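Local coordinates for protein bromoperoxidase A1 (Streptomyces aureofaciens, PDB 1A8Q) that brominates and probably chlorinates organic substrates without a haem cofactor, and may take part in the biosynthesis of 7-chlorotetracycline, at residues V172-G175 / N176-F180; Y67-D70 / T71-D74; Q38-A41 / V42-G46; F204-D207 / L208-F211; P227-A230 / T231-S235. All coordinates share one frame; numbering follows the deposited sequence.

In the fold
All five interactions are local, each within eight or nine consecutive residues of an alpha/beta hydrolase fold. Interaction 1 lies on the surface, whereas the other four are partly buried and turn one side inward. Interactions 1 and 2 both begin a helix with an N-cap side chain, but the first is wholly polar in its capping and the second adds an aromatic pair. Interactions 3, 4 and 5 each contain a salt bridge near the surface, between residues four, three and four apart. Phe69 of interaction 2 packs on Phe204 of interaction 4, and Leu208 of interaction 4 packs on Ser235 of interaction 5, whereas interactions 1 and 3 touch none of the others.

Interaction 1: residues V172-G175 / N176-F180; sequences VTQG and NKDAF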
loop_
_atom_site.group_PDB
_atom_site.type_symbol
_atom_site.label_atom_id
_atom_site.label_comp_id
_atom_site.label_asym_id
_atom_site.label_seq_id
_atom_site.Cartn_x
_atom_site.Cartn_y
_atom_site.Cartn_z
ATOM N N VAL A 172 10.328 -17.340 -1.976
ATOM C CA VAL A 172 10.990 -16.033 -1.863
ATOM C C VAL A 172 12.463 -16.201 -2.254
ATOM O O VAL A 172 13.152 -17.092 -1.737
ATOM C CB VAL A 172 10.918 -15.540 -0.403
ATOM C CG1 VAL A 172 11.503 -14.125 -0.347
ATOM C CG2 VAL A 172 9.477 -15.527 0.094
ATOM N N THR A 173 12.973 -15.279 -3.075
ATOM C CA THR A 173 14.374 -15.368 -3.456
ATOM C C THR A 173 15.225 -14.462 -2.577
ATOM O O THR A 173 14.690 -13.527 -1.966
ATOM C CB THR A 173 14.553 -14.881 -4.911
ATOM O OG1 THR A 173 14.161 -13.518 -5.008
ATOM C CG2 THR A 173 13.586 -15.631 -5.848
ATOM N N GLN A 174 16.536 -14.668 -2.679
ATOM C CA GLN A 174 17.414 -13.732 -1.943
ATOM C C GLN A 174 17.256 -12.371 -2.612
ATOM O O GLN A 174 17.286 -11.314 -2.005
ATOM C CB GLN A 174 18.873 -14.180 -2.001
ATOM C CG GLN A 174 19.841 -13.192 -1.340
ATOM C CD GLN A 174 19.565 -13.035 0.133
ATOM O OE1 GLN A 174 19.296 -14.041 0.801
ATOM N NE2 GLN A 174 19.550 -11.816 0.662
ATOM N N GLY A 175 17.086 -12.407 -3.952
ATOM C CA GLY A 175 16.831 -11.173 -4.693
ATOM C C GLY A 175 15.669 -10.374 -4.143
ATOM O O GLY A 175 15.671 -9.145 -4.184
ATOM N N ASN A 176 14.551 -11.009 -3.746
ATOM C CA ASN A 176 13.404 -10.278 -3.218
ATOM C C ASN A 176 13.863 -9.483 -1.962
ATOM O O ASN A 176 13.429 -8.336 -1.822
ATOM C CB ASN A 176 12.313 -11.277 -2.739
ATOM C CG ASN A 176 11.372 -11.783 -3.818
ATOM O OD1 ASN A 176 11.118 -12.982 -3.898
ATOM N ND2 ASN A 176 10.803 -10.920 -4.660
ATOM N N LYS A 177 14.609 -10.154 -1.139
ATOM C CA LYS A 177 15.064 -9.518 0.117
ATOM C C LYS A 177 16.026 -8.372 -0.178
ATOM O O LYS A 177 15.967 -7.308 0.466
ATOM C CB LYS A 177 15.713 -10.538 1.038
ATOM C CG LYS A 177 14.871 -11.743 1.429
ATOM C CD LYS A 177 15.721 -12.805 2.165
ATOM C CE LYS A 177 14.859 -14.067 2.312
ATOM N NZ LYS A 177 15.510 -15.062 3.231
ATOM N N ASP A 178 16.924 -8.599 -1.150
ATOM C CA ASP A 178 17.851 -7.541 -1.513
ATOM C C ASP A 178 17.134 -6.355 -2.131
ATOM O O ASP A 178 17.481 -5.199 -1.915
ATOM C CB ASP A 178 18.933 -8.048 -2.485
ATOM C CG ASP A 178 19.893 -9.025 -1.824
ATOM O OD1 ASP A 178 20.009 -9.163 -0.601
ATOM O OD2 ASP A 178 20.501 -9.811 -2.581
ATOM N N ALA A 179 16.086 -6.616 -2.935
ATOM C CA ALA A 179 15.340 -5.497 -3.527
ATOM C C ALA A 179 14.537 -4.688 -2.490
ATOM O O ALA A 179 14.364 -3.469 -2.636
ATOM C CB ALA A 179 14.409 -6.029 -4.607
ATOM N N PHE A 180 14.022 -5.402 -1.482
ATOM C CA PHE A 180 13.337 -4.759 -0.356
ATOM C C PHE A 180 14.299 -3.745 0.292
ATOM O O PHE A 180 13.919 -2.583 0.479
ATOM C CB PHE A 180 12.912 -5.855 0.644
ATOM C CG PHE A 180 12.189 -5.305 1.862
ATOM C CD1 PHE A 180 10.811 -5.169 1.849
ATOM C CD2 PHE A 180 12.904 -5.011 3.009
ATOM C CE1 PHE A 180 10.173 -4.687 2.991
ATOM C CE2 PHE A 180 12.254 -4.535 4.149
ATOM C CZ PHE A 180 10.881 -4.382 4.123
#
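A capping box opens helix 174-184, with Thr173 as its N-cap and Asn176 as the partner three residues on. Each side chain reaches for the other's backbone. Thr173 OG1 accepts from Asn176 N at 2.8 Å, while Thr173 N donates to Asn176 OD1 at 3.1 Å, an almost straight bond with an N-H...O angle of 173°. The hydroxyl owes its place to a chi1 of 62°, which sets OG1 between the backbone N and the carbonyl carbon and thus over the first turn. The two side chains run at about a right angle, and a further, weak bond joins Thr173 OG1 to Asn176 OD1. Val172 flanks the amide: its CG1 lies 3.8 Å from Asn176 OD1. The other end of that amide is used as well, since ND2 bonds to the carbonyl of Met256.

In the same first turn, Gln174 bends at chi2 and its NE2 donates to Asp178 OD1 at 3.0 Å. The carboxylate oxygen lies in the amide plane of Gln174, but is itself met from above its own plane, the two planes being 49° apart. Backbone bonds continue the helix: Asp178 N to Gln174 O measures 2.9 Å. The extended Lys177 forms a salt bridge with Glu160 of helix 137-162.

The chemistry implies that Asn176 OD1 and Thr173 OG1 give Thr173 N and Asn176 N side-chain acceptors at the helix start, where the usual backbone acceptors are missing or poorly placed, while Asn176 ND2 ties the same turn to the chain at Met256.

Interaction 2: residues Y67-D70 / T71-D74; sequences YDFD and TFAD
Asp68 and Thr71 make the polar part of this helix start. Asp68, the N-cap of helix 69-82, spends one carboxylate oxygen on the backbone and one on a side chain: OD1 accepts from Thr71 N at 2.9 Å, met from above the carboxylate plane, and OD2 accepts from Thr71 OG1 at 2.9 Å on its syn side, somewhat out of that plane. A chi1 of 61° turns the carboxylate back over the first turn, and the paired bonds should restrict its rotation.

Backbone bonds follow at the helical spacing. The first, Phe72 N to Asp68 O, is 3.0 Å long and nearly straight at 172°.

The apolar part centres on Phe72. Its edge points at the face of Phe69 in a T-shaped stack, centroids 5.7 Å apart and planes at 89°, with Phe72 CD2 3.8 Å from Phe69 CD1. Asp68 O lies over one face of the Phe72 ring, and Phe72 CZ approaches the edge of Tyr67, 4.1 Å from its CD1.

Around this turn, Phe69 packs on Ala198 and Phe72 on Cys195, both of helix 189-201, while Phe72 also meets Arg54 in a cation-pi contact. Towards helix 96-107, which follows catalytic Ser94, Asp70 forms a salt bridge with Arg102, and Asp74 pairs with Arg106 and is hydrogen-bonded to His107. The turn therefore packs against both helices.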
loop_
_atom_site.group_PDB
_atom_site.type_symbol
_atom_site.label_atom_id
_atom_site.label_comp_id
_atom_site.label_asym_id
_atom_site.label_seq_id
_atom_site.Cartn_x
_atom_site.Cartn_y
_atom_site.Cartn_z
ATOM N N TYR A 67 4.207 13.438 7.285
ATOM C CA TYR A 67 4.061 11.978 7.248
ATOM C C TYR A 67 2.776 11.587 8.007
ATOM O O TYR A 67 2.830 11.001 9.092
ATOM C CB TYR A 67 5.294 11.326 7.868
ATOM C CG TYR A 67 6.534 11.524 6.996
ATOM C CD1 TYR A 67 6.649 10.882 5.761
ATOM C CD2 TYR A 67 7.580 12.320 7.435
ATOM C CE1 TYR A 67 7.753 11.084 4.951
ATOM C CE2 TYR A 67 8.723 12.497 6.656
ATOM C CZ TYR A 67 8.798 11.893 5.425
ATOM O OH TYR A 67 9.929 12.046 4.644
ATOM N N ASP A 68 1.638 11.949 7.396
ATOM C CA ASP A 68 0.328 11.656 7.994
ATOM C C ASP A 68 -0.634 11.386 6.833
ATOM O O ASP A 68 -0.423 11.888 5.722
ATOM C CB ASP A 68 -0.170 12.838 8.821
ATOM C CG ASP A 68 -0.363 14.095 8.019
ATOM O OD1 ASP A 68 -1.458 14.291 7.475
ATOM O OD2 ASP A 68 0.557 14.922 7.877
ATOM N N PHE A 69 -1.722 10.673 7.121
ATOM C CA PHE A 69 -2.602 10.293 5.999
ATOM C C PHE A 69 -3.302 11.424 5.308
ATOM O O PHE A 69 -3.670 11.278 4.133
ATOM C CB PHE A 69 -3.589 9.192 6.465
ATOM C CG PHE A 69 -2.845 7.886 6.633
ATOM C CD1 PHE A 69 -2.479 7.195 5.507
ATOM C CD2 PHE A 69 -2.527 7.391 7.885
ATOM C CE1 PHE A 69 -1.806 5.983 5.636
ATOM C CE2 PHE A 69 -1.872 6.169 7.999
ATOM C CZ PHE A 69 -1.474 5.470 6.873
ATOM N N ASP A 70 -3.679 12.519 6.007
ATOM C CA ASP A 70 -4.303 13.639 5.313
ATOM C C ASP A 70 -3.346 14.234 4.264
ATOM O O ASP A 70 -3.732 14.518 3.143
ATOM C CB ASP A 70 -4.623 14.728 6.351
ATOM C CG ASP A 70 -5.838 14.374 7.190
ATOM O OD1 ASP A 70 -6.657 13.506 6.856
ATOM O OD2 ASP A 70 -5.983 15.054 8.245
ATOM N N THR A 71 -2.059 14.378 4.628
ATOM C CA THR A 71 -1.106 14.907 3.642
ATOM C C THR A 71 -0.902 13.904 2.508
ATOM O O THR A 71 -0.867 14.348 1.360
ATOM C CB THR A 71 0.257 15.148 4.326
ATOM O OG1 THR A 71 0.046 16.164 5.350
ATOM C CG2 THR A 71 1.274 15.694 3.348
ATOM N N PHE A 72 -0.735 12.627 2.830
ATOM C CA PHE A 72 -0.576 11.634 1.730
ATOM C C PHE A 72 -1.770 11.661 0.775
ATOM O O PHE A 72 -1.593 11.608 -0.441
ATOM C CB PHE A 72 -0.468 10.209 2.284
ATOM C CG PHE A 72 0.712 9.998 3.216
ATOM C CD1 PHE A 72 1.881 10.723 3.065
ATOM C CD2 PHE A 72 0.601 9.060 4.241
ATOM C CE1 PHE A 72 2.934 10.501 3.964
ATOM C CE2 PHE A 72 1.654 8.828 5.108
ATOM C CZ PHE A 72 2.831 9.556 4.940
ATOM N N ALA A 73 -2.986 11.744 1.351
ATOM C CA ALA A 73 -4.173 11.791 0.471
ATOM C C ALA A 73 -4.232 13.040 -0.364
ATOM O O ALA A 73 -4.685 13.050 -1.514
ATOM C CB ALA A 73 -5.425 11.712 1.381
ATOM N N ASP A 74 -3.805 14.210 0.129
ATOM C CA ASP A 74 -3.845 15.447 -0.604
ATOM C C ASP A 74 -2.766 15.423 -1.699
ATOM O O ASP A 74 -2.935 16.033 -2.748
ATOM C CB ASP A 74 -3.704 16.708 0.251
ATOM C CG ASP A 74 -4.889 16.918 1.185
ATOM O OD1 ASP A 74 -5.907 16.246 1.076
ATOM O OD2 ASP A 74 -4.761 17.790 2.102
#

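Interaction 3: residues Q38-A41 / V42-G46; sequences QLKA and VVDAG
Lys40 and Asp44, one helical turn apart, lean together on the exposed side of helix 36-44, their side chains meeting at a slant. Lys40 leaves the backbone with CG opposite its own N (chi1 171°), stays extended as far as CE, and then bends at chi4 (64°), which swings NZ across to the aspartate. NZ meets Asp44 OD2 at 2.8 Å on the syn lone pair, the side that faces OD1. This is a salt bridge with a hydrogen bond in it. The aliphatic part of the lysine takes part too, for its CG is 3.4 Å from the same OD2, so the chain curls round that oxygen. Below the bridge, Asp44 N bonds to Lys40 O at 2.9 Å, so main chain and side chains join the same two residues.

Val42 faces the other way. Its CG1 and CG2 straddle the carbonyl of the preceding turn, each 3.5 Å from Gln38 O, with CG2 also near Leu39 O. Beyond the segments it packs on Leu268 and Leu272 of helix 260-272 and on Phe24 of strand 21-25. Leu39 lies on the same strand residue, and Gln38 NE2 bonds to Ala255 O and Asn265 OD1.

Gly46 is the first residue to leave helical backbone angles, and its N bonds to Val43 O at 3.0 Å. The Ala45 N to Ala41 O bond is weak. With its positive phi (95°) and bonds back into the last turn, Gly46 closes the helix in a Schellman motif, and this amphipathic helix serves as the crossover of the beta-alpha-beta unit from strand 21-25 to strand 48-52 in the alpha/beta hydrolase fold.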
loop_
_atom_site.group_PDB
_atom_site.type_symbol
_atom_site.label_atom_id
_atom_site.label_comp_id
_atom_site.label_asym_id
_atom_site.label_seq_id
_atom_site.Cartn_x
_atom_site.Cartn_y
_atom_site.Cartn_z
ATOM N N GLN A 38 3.088 -5.392 -11.671
ATOM C CA GLN A 38 1.683 -5.072 -11.916
ATOM C C GLN A 38 1.497 -3.980 -12.920
ATOM O O GLN A 38 0.543 -3.974 -13.718
ATOM C CB GLN A 38 0.977 -4.644 -10.578
ATOM C CG GLN A 38 0.856 -5.840 -9.662
ATOM C CD GLN A 38 2.134 -6.341 -9.046
ATOM O OE1 GLN A 38 2.976 -5.547 -8.622
ATOM N NE2 GLN A 38 2.279 -7.658 -8.985
ATOM N N LEU A 39 2.416 -2.987 -12.967
ATOM C CA LEU A 39 2.349 -1.935 -13.961
ATOM C C LEU A 39 2.461 -2.539 -15.383
ATOM O O LEU A 39 1.628 -2.180 -16.224
ATOM C CB LEU A 39 3.561 -0.982 -13.811
ATOM C CG LEU A 39 3.315 0.016 -12.648
ATOM C CD1 LEU A 39 4.682 0.666 -12.371
ATOM C CD2 LEU A 39 2.285 1.066 -12.980
ATOM N N LYS A 40 3.377 -3.460 -15.577
ATOM C CA LYS A 40 3.500 -4.094 -16.906
ATOM C C LYS A 40 2.220 -4.891 -17.194
ATOM O O LYS A 40 1.689 -4.814 -18.311
ATOM C CB LYS A 40 4.754 -4.969 -17.015
ATOM C CG LYS A 40 4.748 -5.807 -18.328
ATOM C CD LYS A 40 6.091 -6.480 -18.545
ATOM C CE LYS A 40 5.980 -7.524 -19.683
ATOM N NZ LYS A 40 5.651 -6.781 -20.928
ATOM N N ALA A 41 1.763 -5.670 -16.240
ATOM C CA ALA A 41 0.564 -6.500 -16.463
ATOM C C ALA A 41 -0.614 -5.635 -16.905
ATOM O O ALA A 41 -1.317 -6.036 -17.844
ATOM C CB ALA A 41 0.208 -7.294 -15.232
ATOM N N VAL A 42 -0.921 -4.543 -16.199
ATOM C CA VAL A 42 -2.086 -3.762 -16.621
ATOM C C VAL A 42 -1.869 -3.029 -17.918
ATOM O O VAL A 42 -2.814 -2.918 -18.729
ATOM C CB VAL A 42 -2.609 -2.817 -15.515
ATOM C CG1 VAL A 42 -2.868 -3.701 -14.286
ATOM C CG2 VAL A 42 -1.627 -1.689 -15.239
ATOM N N VAL A 43 -0.653 -2.549 -18.224
ATOM C CA VAL A 43 -0.487 -1.815 -19.484
ATOM C C VAL A 43 -0.543 -2.810 -20.655
ATOM O O VAL A 43 -1.195 -2.476 -21.669
ATOM C CB VAL A 43 0.848 -1.058 -19.454
ATOM C CG1 VAL A 43 1.044 -0.271 -20.755
ATOM C CG2 VAL A 43 0.810 -0.054 -18.297
ATOM N N ASP A 44 -0.093 -4.032 -20.475
ATOM C CA ASP A 44 -0.179 -5.031 -21.557
ATOM C C ASP A 44 -1.636 -5.434 -21.794
ATOM O O ASP A 44 -1.980 -5.850 -22.918
ATOM C CB ASP A 44 0.627 -6.290 -21.272
ATOM C CG ASP A 44 2.134 -6.071 -21.470
ATOM O OD1 ASP A 44 2.472 -5.163 -22.233
ATOM O OD2 ASP A 44 2.855 -6.920 -20.956
ATOM N N ALA A 45 -2.507 -5.247 -20.831
ATOM C CA ALA A 45 -3.931 -5.533 -20.964
ATOM C C ALA A 45 -4.710 -4.316 -21.429
ATOM O O ALA A 45 -5.956 -4.369 -21.504
ATOM C CB ALA A 45 -4.459 -6.051 -19.635
ATOM N N GLY A 46 -4.102 -3.202 -21.758
ATOM C CA GLY A 46 -4.731 -2.032 -22.305
ATOM C C GLY A 46 -5.159 -0.908 -21.381
ATOM O O GLY A 46 -5.906 0.000 -21.752
#

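Interaction 4: residues F204-D207 / L208-F211; sequences FTED and LKKF
Glu206 and Lys209 supply the ionic part of this contact. Their side chains lie alongside each other and point the same way. Lys209 is extended beyond CG, whereas Glu206 folds at chi2 (-60°) to bring its carboxylate up to the ammonium group. Lys209 NZ reaches Glu206 OE2 at 2.8 Å on the syn lone pair, and Lys209 CE lies 3.3 Å from the same oxygen.

Backbone hydrogen bonds form the second kind. Leu208 N to Phe204 O is 3.1 Å and runs close to the carbonyl direction, whereas Lys209 N to Thr205 O is weak at 3.3 Å. The spacing then tightens: Lys210 N bonds to Asp207 O at 3.1 Å, standing 60° out of the carbonyl plane, and Phe211 N returns to Leu208 O to complete a type I beta turn.

Van der Waals contacts are the third, several of them carbon against carbonyl oxygen. Leu208 CG sits 3.4 Å from Phe204 O, and the Phe211 ring presents its edge to Asp207 O, with CD1 3.4 Å away in the ring plane. The apolar share comes from Thr205 CG2 alongside Lys209 CE and, inward, from Leu208 on Ser235 and Ile238 of helix 232-238 and Phe211 on Leu100 and Val104 of helix 96-107.

Asp207 O thus takes an N-H from above its plane and has an aromatic C-H edge beside it. Asp207 and Glu206 each have a cationic partner: Arg102 of helix 96-107 for Asp207 OD2, and Lys209 within the turn for Glu206.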
loop_
_atom_site.group_PDB
_atom_site.type_symbol
_atom_site.label_atom_id
_atom_site.label_comp_id
_atom_site.label_asym_id
_atom_site.label_seq_id
_atom_site.Cartn_x
_atom_site.Cartn_y
_atom_site.Cartn_z
ATOM N N PHE A 204 -9.515 4.060 10.155
ATOM C CA PHE A 204 -10.161 4.484 8.915
ATOM C C PHE A 204 -11.589 3.954 8.817
ATOM O O PHE A 204 -12.188 4.046 7.748
ATOM C CB PHE A 204 -9.413 3.872 7.682
ATOM C CG PHE A 204 -7.962 4.339 7.668
ATOM C CD1 PHE A 204 -7.634 5.563 7.134
ATOM C CD2 PHE A 204 -7.007 3.533 8.247
ATOM C CE1 PHE A 204 -6.301 5.998 7.150
ATOM C CE2 PHE A 204 -5.661 3.964 8.282
ATOM C CZ PHE A 204 -5.351 5.184 7.716
ATOM N N THR A 205 -12.147 3.502 9.942
ATOM C CA THR A 205 -13.522 2.958 9.834
ATOM C C THR A 205 -14.486 3.935 9.197
ATOM O O THR A 205 -15.243 3.510 8.305
ATOM C CB THR A 205 -14.004 2.574 11.248
ATOM O OG1 THR A 205 -13.122 1.628 11.834
ATOM C CG2 THR A 205 -15.388 1.913 11.182
ATOM N N GLU A 206 -14.519 5.199 9.604
ATOM C CA GLU A 206 -15.471 6.153 9.029
ATOM C C GLU A 206 -15.229 6.521 7.578
ATOM O O GLU A 206 -16.174 6.809 6.829
ATOM C CB GLU A 206 -15.609 7.379 9.925
ATOM C CG GLU A 206 -16.127 6.988 11.317
ATOM C CD GLU A 206 -17.495 6.319 11.279
ATOM O OE1 GLU A 206 -18.416 6.924 10.682
ATOM O OE2 GLU A 206 -17.665 5.191 11.785
ATOM N N ASP A 207 -13.960 6.458 7.135
ATOM C CA ASP A 207 -13.688 6.655 5.721
ATOM C C ASP A 207 -14.212 5.487 4.873
ATOM O O ASP A 207 -14.710 5.727 3.761
ATOM C CB ASP A 207 -12.160 6.744 5.484
ATOM C CG ASP A 207 -11.531 8.010 6.031
ATOM O OD1 ASP A 207 -12.140 9.105 6.011
ATOM O OD2 ASP A 207 -10.380 7.902 6.483
ATOM N N LEU A 208 -14.088 4.282 5.364
ATOM C CA LEU A 208 -14.520 3.074 4.654
ATOM C C LEU A 208 -16.042 3.101 4.402
ATOM O O LEU A 208 -16.478 2.618 3.373
ATOM C CB LEU A 208 -14.194 1.777 5.365
ATOM C CG LEU A 208 -12.703 1.452 5.652
ATOM C CD1 LEU A 208 -12.563 0.163 6.420
ATOM C CD2 LEU A 208 -11.956 1.382 4.314
ATOM N N LYS A 209 -16.784 3.667 5.348
ATOM C CA LYS A 209 -18.247 3.731 5.161
ATOM C C LYS A 209 -18.644 4.695 4.052
ATOM O O LYS A 209 -19.799 4.701 3.562
ATOM C CB LYS A 209 -18.871 4.136 6.505
ATOM C CG LYS A 209 -18.797 3.126 7.638
ATOM C CD LYS A 209 -19.329 3.790 8.920
ATOM C CE LYS A 209 -19.329 2.855 10.109
ATOM N NZ LYS A 209 -19.891 3.586 11.320
ATOM N N LYS A 210 -17.771 5.582 3.584
ATOM C CA LYS A 210 -18.022 6.502 2.505
ATOM C C LYS A 210 -17.722 5.909 1.130
ATOM O O LYS A 210 -17.986 6.604 0.143
ATOM C CB LYS A 210 -17.229 7.796 2.691
ATOM C CG LYS A 210 -17.638 8.460 4.014
ATOM C CD LYS A 210 -17.015 9.838 4.146
ATOM C CE LYS A 210 -17.965 10.730 4.967
ATOM N NZ LYS A 210 -19.086 11.195 4.079
ATOM N N PHE A 211 -17.225 4.693 1.066
ATOM C CA PHE A 211 -16.947 4.071 -0.239
ATOM C C PHE A 211 -18.294 3.809 -0.929
ATOM O O PHE A 211 -19.233 3.392 -0.227
ATOM C CB PHE A 211 -16.198 2.770 -0.054
ATOM C CG PHE A 211 -14.684 2.869 0.094
ATOM C CD1 PHE A 211 -14.135 3.686 1.045
ATOM C CD2 PHE A 211 -13.875 2.064 -0.693
ATOM C CE1 PHE A 211 -12.745 3.766 1.200
ATOM C CE2 PHE A 211 -12.487 2.132 -0.548
ATOM C CZ PHE A 211 -11.939 2.979 0.397
#

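Interaction 5: residues P227-A230 / T231-S235; sequences PIDA and TGRKS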
loop_
_atom_site.group_PDB
_atom_site.type_symbol
_atom_site.label_atom_id
_atom_site.label_comp_id
_atom_site.label_asym_id
_atom_site.label_seq_id
_atom_site.Cartn_x
_atom_site.Cartn_y
_atom_site.Cartn_z
ATOM N N PRO A 227 -2.309 -8.204 10.159
ATOM C CA PRO A 227 -3.058 -9.425 10.450
ATOM C C PRO A 227 -4.409 -9.449 9.768
ATOM O O PRO A 227 -5.187 -8.522 9.920
ATOM C CB PRO A 227 -3.192 -9.435 11.971
ATOM C CG PRO A 227 -3.037 -7.999 12.356
ATOM C CD PRO A 227 -1.972 -7.467 11.407
ATOM N N ILE A 228 -4.646 -10.550 9.025
ATOM C CA ILE A 228 -5.880 -10.606 8.255
ATOM C C ILE A 228 -7.126 -10.433 9.091
ATOM O O ILE A 228 -8.014 -9.719 8.627
ATOM C CB ILE A 228 -5.931 -11.913 7.427
ATOM C CG1 ILE A 228 -7.108 -11.887 6.468
ATOM C CG2 ILE A 228 -5.938 -13.165 8.297
ATOM C CD1 ILE A 228 -7.076 -13.046 5.471
ATOM N N ASP A 229 -7.208 -11.084 10.239
ATOM C CA ASP A 229 -8.490 -10.970 10.980
ATOM C C ASP A 229 -8.856 -9.592 11.466
ATOM O O ASP A 229 -10.042 -9.251 11.702
ATOM C CB ASP A 229 -8.409 -11.942 12.171
ATOM C CG ASP A 229 -8.405 -13.380 11.684
ATOM O OD1 ASP A 229 -8.974 -13.707 10.621
ATOM O OD2 ASP A 229 -7.787 -14.191 12.391
ATOM N N ALA A 230 -7.883 -8.738 11.755
ATOM C CA ALA A 230 -8.158 -7.396 12.239
ATOM C C ALA A 230 -8.403 -6.424 11.107
ATOM O O ALA A 230 -8.878 -5.326 11.328
ATOM C CB ALA A 230 -6.984 -6.871 13.074
ATOM N N THR A 231 -7.887 -6.731 9.898
ATOM C CA THR A 231 -7.925 -5.727 8.824
ATOM C C THR A 231 -8.754 -6.209 7.648
ATOM O O THR A 231 -9.954 -5.978 7.599
ATOM C CB THR A 231 -6.455 -5.430 8.382
ATOM O OG1 THR A 231 -5.856 -6.670 7.985
ATOM C CG2 THR A 231 -5.722 -4.870 9.606
ATOM N N GLY A 232 -8.208 -6.900 6.652
ATOM C CA GLY A 232 -8.953 -7.364 5.493
ATOM C C GLY A 232 -10.306 -8.026 5.770
ATOM O O GLY A 232 -11.264 -7.708 5.058
ATOM N N ARG A 233 -10.368 -8.949 6.708
ATOM C CA ARG A 233 -11.706 -9.529 7.008
ATOM C C ARG A 233 -12.703 -8.490 7.470
ATOM O O ARG A 233 -13.907 -8.578 7.149
ATOM C CB ARG A 233 -11.538 -10.637 8.040
ATOM C CG ARG A 233 -11.194 -11.964 7.384
ATOM C CD ARG A 233 -11.426 -13.106 8.361
ATOM N NE ARG A 233 -10.433 -14.150 8.125
ATOM C CZ ARG A 233 -10.536 -15.041 7.157
ATOM N NH1 ARG A 233 -11.576 -15.023 6.330
ATOM N NH2 ARG A 233 -9.600 -15.960 7.012
ATOM N N LYS A 234 -12.292 -7.468 8.222
ATOM C CA LYS A 234 -13.218 -6.439 8.668
ATOM C C LYS A 234 -13.518 -5.384 7.641
ATOM O O LYS A 234 -14.641 -4.909 7.526
ATOM C CB LYS A 234 -12.649 -5.725 9.925
ATOM C CG LYS A 234 -12.578 -6.740 11.074
ATOM C CD LYS A 234 -12.175 -5.950 12.336
ATOM C CE LYS A 234 -12.041 -6.897 13.524
ATOM N NZ LYS A 234 -13.041 -6.523 14.570
ATOM N N SER A 235 -12.505 -4.947 6.840
ATOM C CA SER A 235 -12.840 -3.902 5.876
ATOM C C SER A 235 -13.836 -4.428 4.832
ATOM O O SER A 235 -14.626 -3.615 4.324
ATOM C CB SER A 235 -11.557 -3.344 5.230
ATOM O OG SER A 235 -10.911 -4.453 4.621
#
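The backbone of 228-230 takes helical angles without the regular bonds, then breaks at Thr231 (phi -118°, psi -89°) before helix 232-238 starts. Ile228 O is the shared acceptor at this kink: Thr231 N reaches it at 3.2 Å and Arg233 N at 3.1 Å, from opposite faces of its carbonyl plane. The latter bond is the straighter, at 167°.

Thr231 also uses its side chain against the preceding turn. Its chi1 places OG1 between the backbone N and the carbonyl carbon, and it donates to Pro227 O at 2.8 Å from above the carbonyl plane. Although Thr231 holds the N-cap position, its hydroxyl makes no capping bond, being turned back to the loop.

Asp229 and Arg233 run side by side in the same direction. Arg233 NE donates to Asp229 OD1 at 2.9 Å, within a salt bridge, the two flat groups being moderately inclined to each other. Ile228 CD1 is 4.2 Å from Arg233 NH2. The carboxylate oxygen is thus at the edge of the guanidinium, near its plane, and the methyl over one face, which should limit its rotation. The methylenes of Lys234 lie along the carbonyls of Asp229 and Ala230, with CD 3.5 Å from Ala230 O.

Toward the sheet, Ile228 and Thr231 touch His219 on strand 215-220; Ile228 and Arg233 also touch Val246 on strand 243-247. The kinked helix entrance belongs to the connection between these two strands of the alpha/beta hydrolase fold, and follows closely on Asp223 of the catalytic triad, whose side chain is about 6 Å from that of Ile228.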